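Local coordinates for replicative DNA helicase DnaB, 1st part (PDB 2R5U), which forms the N-terminal domain of the hexameric replicative helicase, which probably unwinds duplex DNA ahead of the replisome in an ATP-dependent, 5'-3' manner, at residues R134-Y145 with V158-V169. Residues are numbered along the deposited sequence; the frame is centred on the assembly and turned at random.
Sequences RLVEAGTRVVQY and VVDRAQAEIYDV
Glu165 reaches across from helix 155-169 to two side chains of helix 119-147, one for each carboxylate oxygen. Arg141 NH1 donates to Glu165 OE1 in a salt bridge of 2.7 Å (N-H...O angle 156°). The oxygen lies near the guanidinium plane but is met from above the carboxylate plane, the two planes being steeply inclined. Tyr145 OH donates to Glu165 OE2 at 3.1 Å, again from above that plane. Glu165 CG, placed beside the backbone N by chi1, lies by the Tyr145 ring; the bend at chi2 (-62°) turns the carboxylate toward both partners. This ring is a knob in the hole formed by Val158, Arg161, Ala162 and Glu165: Tyr145 CE1 lies 3.6 Å from Arg161 CB, while Arg141 O sits over one face, toward the rim.

Aliphatic packing continues along the pair. Ala138 CB touches Ile166 CD1 (3.6 Å) and Val169 CG2, Val142 CG2 meets Ala162 CB at 3.9 Å, and Leu135 CD1 reaches Val169 CG1. The small alanines accompany close backbones, the CA atoms of Val142 and Ala162 being 5.1 Å apart.

With axes 9.2 Å apart and antiparallel (178°), the segments form a helical hairpin. A second subunit packs on it, its Val158 against Leu135 and its Ile166 against Gln163. Apolar packing and the two bonds to Glu165 join the helices; the bonds also restrict the carboxylate and probably stabilise its negative charge.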
loop_
_atom_site.group_PDB
_atom_site.type_symbol
_atom_site.label_atom_id
_atom_site.label_comp_id
_atom_site.label_asym_id
_atom_site.label_seq_id
_atom_site.Cartn_x
_atom_site.Cartn_y
_atom_site.Cartn_z
ATOM N N ARG B 134 5.586 24.819 18.761
ATOM C CA ARG B 134 4.262 24.261 18.493
ATOM C C ARG B 134 3.285 25.311 17.972
ATOM O O ARG B 134 2.382 24.991 17.195
ATOM C CB ARG B 134 3.702 23.542 19.723
ATOM C CG ARG B 134 4.190 22.104 19.781
ATOM C CD ARG B 134 3.922 21.403 21.095
ATOM N NE ARG B 134 4.756 20.196 21.181
ATOM C CZ ARG B 134 4.671 19.269 22.132
ATOM N NH1 ARG B 134 3.775 19.382 23.108
ATOM N NH2 ARG B 134 5.484 18.220 22.101
ATOM N N LEU B 135 3.496 26.553 18.388
ATOM C CA LEU B 135 2.719 27.693 17.915
ATOM C C LEU B 135 3.033 27.994 16.448
ATOM O O LEU B 135 2.123 28.083 15.627
ATOM C CB LEU B 135 2.984 28.900 18.803
ATOM C CG LEU B 135 1.902 29.957 18.985
ATOM C CD1 LEU B 135 0.523 29.339 19.233
ATOM C CD2 LEU B 135 2.303 30.849 20.125
ATOM N N VAL B 136 4.320 28.123 16.122
ATOM C CA VAL B 136 4.768 28.198 14.731
ATOM C C VAL B 136 4.194 27.058 13.878
ATOM O O VAL B 136 3.597 27.306 12.819
ATOM C CB VAL B 136 6.315 28.238 14.633
ATOM C CG1 VAL B 136 6.777 28.036 13.195
ATOM C CG2 VAL B 136 6.842 29.539 15.178
ATOM N N GLU B 137 4.343 25.818 14.339
ATOM C CA GLU B 137 3.827 24.655 13.599
ATOM C C GLU B 137 2.300 24.641 13.439
ATOM O O GLU B 137 1.779 24.270 12.373
ATOM C CB GLU B 137 4.298 23.342 14.235
ATOM C CG GLU B 137 5.806 23.092 14.086
ATOM C CD GLU B 137 6.309 21.916 14.920
ATOM O OE1 GLU B 137 5.509 21.318 15.678
ATOM O OE2 GLU B 137 7.518 21.600 14.825
ATOM N N ALA B 138 1.586 25.022 14.493
ATOM C CA ALA B 138 0.122 25.048 14.452
ATOM C C ALA B 138 -0.358 26.159 13.510
ATOM O O ALA B 138 -1.276 25.951 12.714
ATOM C CB ALA B 138 -0.453 25.238 15.833
ATOM N N GLY B 139 0.283 27.318 13.609
ATOM C CA GLY B 139 0.025 28.442 12.710
ATOM C C GLY B 139 0.141 28.069 11.249
ATOM O O GLY B 139 -0.785 28.312 10.481
ATOM N N THR B 140 1.254 27.439 10.863
ATOM C CA THR B 140 1.448 27.099 9.447
ATOM C C THR B 140 0.459 26.026 9.014
ATOM O O THR B 140 0.047 25.987 7.851
ATOM C CB THR B 140 2.913 26.723 9.036
ATOM O OG1 THR B 140 3.068 25.302 8.977
ATOM C CG2 THR B 140 3.969 27.346 9.933
ATOM N N ARG B 141 0.061 25.168 9.949
ATOM C CA ARG B 141 -0.983 24.193 9.677
ATOM C C ARG B 141 -2.320 24.886 9.373
ATOM O O ARG B 141 -3.028 24.494 8.445
ATOM C CB ARG B 141 -1.134 23.210 10.837
ATOM C CG ARG B 141 -1.649 21.865 10.394
ATOM C CD ARG B 141 -1.339 20.759 11.413
ATOM N NE ARG B 141 0.094 20.533 11.617
ATOM C CZ ARG B 141 0.719 20.574 12.798
ATOM N NH1 ARG B 141 0.053 20.829 13.919
ATOM N NH2 ARG B 141 2.026 20.352 12.854
ATOM N N VAL B 142 -2.640 25.926 10.142
ATOM C CA VAL B 142 -3.864 26.715 9.940
ATOM C C VAL B 142 -3.874 27.424 8.578
ATOM O O VAL B 142 -4.875 27.368 7.863
ATOM C CB VAL B 142 -4.087 27.715 11.101
ATOM C CG1 VAL B 142 -5.199 28.725 10.773
ATOM C CG2 VAL B 142 -4.415 26.951 12.381
ATOM N N VAL B 143 -2.762 28.071 8.234
ATOM C CA VAL B 143 -2.561 28.662 6.913
ATOM C C VAL B 143 -2.825 27.627 5.821
ATOM O O VAL B 143 -3.628 27.867 4.912
ATOM C CB VAL B 143 -1.140 29.258 6.758
ATOM C CG1 VAL B 143 -0.919 29.803 5.353
ATOM C CG2 VAL B 143 -0.922 30.347 7.764
ATOM N N GLN B 144 -2.175 26.468 5.924
ATOM C CA GLN B 144 -2.402 25.383 4.970
ATOM C C GLN B 144 -3.876 25.031 4.798
ATOM O O GLN B 144 -4.334 24.867 3.662
ATOM C CB GLN B 144 -1.598 24.132 5.337
ATOM C CG GLN B 144 -0.129 24.216 4.955
ATOM C CD GLN B 144 0.702 23.058 5.515
ATOM O OE1 GLN B 144 1.893 22.942 5.217
ATOM N NE2 GLN B 144 0.074 22.203 6.325
ATOM N N TYR B 145 -4.607 24.922 5.908
ATOM C CA TYR B 145 -6.045 24.626 5.881
ATOM C C TYR B 145 -6.869 25.718 5.195
ATOM O O TYR B 145 -7.856 25.417 4.513
ATOM C CB TYR B 145 -6.607 24.409 7.292
ATOM C CG TYR B 145 -6.106 23.175 8.023
ATOM C CD1 TYR B 145 -6.353 23.010 9.386
ATOM C CD2 TYR B 145 -5.373 22.182 7.359
ATOM C CE1 TYR B 145 -5.897 21.888 10.065
ATOM C CE2 TYR B 145 -4.909 21.056 8.030
ATOM C CZ TYR B 145 -5.175 20.913 9.383
ATOM O OH TYR B 145 -4.715 19.801 10.050
ATOM N N VAL B 158 -13.366 22.887 8.337
ATOM C CA VAL B 158 -12.041 23.458 8.096
ATOM C C VAL B 158 -11.636 24.280 9.319
ATOM O O VAL B 158 -10.553 24.088 9.874
ATOM C CB VAL B 158 -12.021 24.343 6.819
ATOM C CG1 VAL B 158 -10.634 24.907 6.565
ATOM C CG2 VAL B 158 -12.501 23.542 5.617
ATOM N N VAL B 159 -12.536 25.165 9.742
ATOM C CA VAL B 159 -12.321 26.021 10.909
ATOM C C VAL B 159 -12.098 25.180 12.180
ATOM O O VAL B 159 -11.188 25.455 12.975
ATOM C CB VAL B 159 -13.500 27.014 11.112
ATOM C CG1 VAL B 159 -13.396 27.701 12.467
ATOM C CG2 VAL B 159 -13.539 28.041 9.986
ATOM N N ASP B 160 -12.919 24.147 12.351
ATOM C CA ASP B 160 -12.761 23.235 13.477
ATOM C C ASP B 160 -11.402 22.508 13.494
ATOM O O ASP B 160 -10.828 22.320 14.565
ATOM C CB ASP B 160 -13.919 22.234 13.542
ATOM C CG ASP B 160 -13.902 21.422 14.810
ATOM O OD1 ASP B 160 -14.393 21.907 15.872
ATOM O OD2 ASP B 160 -13.386 20.287 14.737
ATOM N N ARG B 161 -10.889 22.115 12.327
ATOM C CA ARG B 161 -9.571 21.464 12.266
ATOM C C ARG B 161 -8.506 22.455 12.719
ATOM O O ARG B 161 -7.630 22.110 13.522
ATOM C CB ARG B 161 -9.229 20.928 10.860
ATOM C CG ARG B 161 -10.236 19.948 10.251
ATOM C CD ARG B 161 -10.831 19.017 11.295
ATOM N NE ARG B 161 -12.283 18.907 11.163
ATOM C CZ ARG B 161 -12.926 17.773 10.894
ATOM N NH1 ARG B 161 -12.248 16.644 10.728
ATOM N NH2 ARG B 161 -14.249 17.765 10.800
ATOM N N ALA B 162 -8.607 23.681 12.203
ATOM C CA ALA B 162 -7.737 24.793 12.604
ATOM C C ALA B 162 -7.729 25.005 14.119
ATOM O O ALA B 162 -6.667 25.090 14.723
ATOM C CB ALA B 162 -8.140 26.071 11.887
ATOM N N GLN B 163 -8.910 25.065 14.724
ATOM C CA GLN B 163 -9.031 25.278 16.179
ATOM C C GLN B 163 -8.488 24.108 17.017
ATOM O O GLN B 163 -7.846 24.325 18.046
ATOM C CB GLN B 163 -10.475 25.603 16.547
ATOM C CG GLN B 163 -10.978 26.896 15.898
ATOM C CD GLN B 163 -12.444 27.141 16.134
ATOM O OE1 GLN B 163 -13.174 26.239 16.547
ATOM N NE2 GLN B 163 -12.892 28.377 15.881
ATOM N N ALA B 164 -8.751 22.880 16.562
ATOM C CA ALA B 164 -8.167 21.672 17.152
ATOM C C ALA B 164 -6.633 21.737 17.240
ATOM O O ALA B 164 -6.045 21.226 18.195
ATOM C CB ALA B 164 -8.621 20.416 16.386
ATOM N N GLU B 165 -5.996 22.374 16.253
ATOM C CA GLU B 165 -4.533 22.529 16.233
ATOM C C GLU B 165 -4.025 23.387 17.396
ATOM O O GLU B 165 -3.042 23.023 18.057
ATOM C CB GLU B 165 -4.038 23.119 14.901
ATOM C CG GLU B 165 -4.338 22.266 13.690
ATOM C CD GLU B 165 -3.666 20.900 13.731
ATOM O OE1 GLU B 165 -2.592 20.777 14.360
ATOM O OE2 GLU B 165 -4.193 19.953 13.109
ATOM N N ILE B 166 -4.704 24.507 17.637
ATOM C CA ILE B 166 -4.337 25.433 18.702
ATOM C C ILE B 166 -4.749 24.926 20.098
ATOM O O ILE B 166 -4.058 25.189 21.084
ATOM C CB ILE B 166 -4.918 26.848 18.429
ATOM C CG1 ILE B 166 -4.381 27.399 17.102
ATOM C CG2 ILE B 166 -4.612 27.804 19.566
ATOM C CD1 ILE B 166 -2.875 27.630 17.060
ATOM N N TYR B 167 -5.869 24.205 20.178
ATOM C CA TYR B 167 -6.277 23.548 21.425
ATOM C C TYR B 167 -5.121 22.674 21.885
ATOM O O TYR B 167 -4.735 22.723 23.046
ATOM C CB TYR B 167 -7.537 22.695 21.210
ATOM C CG TYR B 167 -8.103 22.028 22.450
ATOM C CD1 TYR B 167 -9.108 22.643 23.198
ATOM C CD2 TYR B 167 -7.647 20.773 22.867
ATOM C CE1 TYR B 167 -9.652 22.024 24.342
ATOM C CE2 TYR B 167 -8.173 20.150 23.999
ATOM C CZ TYR B 167 -9.177 20.780 24.734
ATOM O OH TYR B 167 -9.710 20.168 25.850
ATOM N N ASP B 168 -4.559 21.906 20.951
ATOM C CA ASP B 168 -3.412 21.032 21.227
ATOM C C ASP B 168 -2.245 21.785 21.883
ATOM O O ASP B 168 -1.608 21.269 22.811
ATOM C CB ASP B 168 -2.942 20.339 19.941
ATOM N N VAL B 169 -1.994 23.005 21.398
ATOM C CA VAL B 169 -0.912 23.887 21.881
ATOM C C VAL B 169 -1.256 24.565 23.215
ATOM O O VAL B 169 -0.485 24.485 24.179
ATOM C CB VAL B 169 -0.558 24.976 20.811
ATOM C CG1 VAL B 169 0.472 25.977 21.342
ATOM C CG2 VAL B 169 -0.062 24.322 19.530
#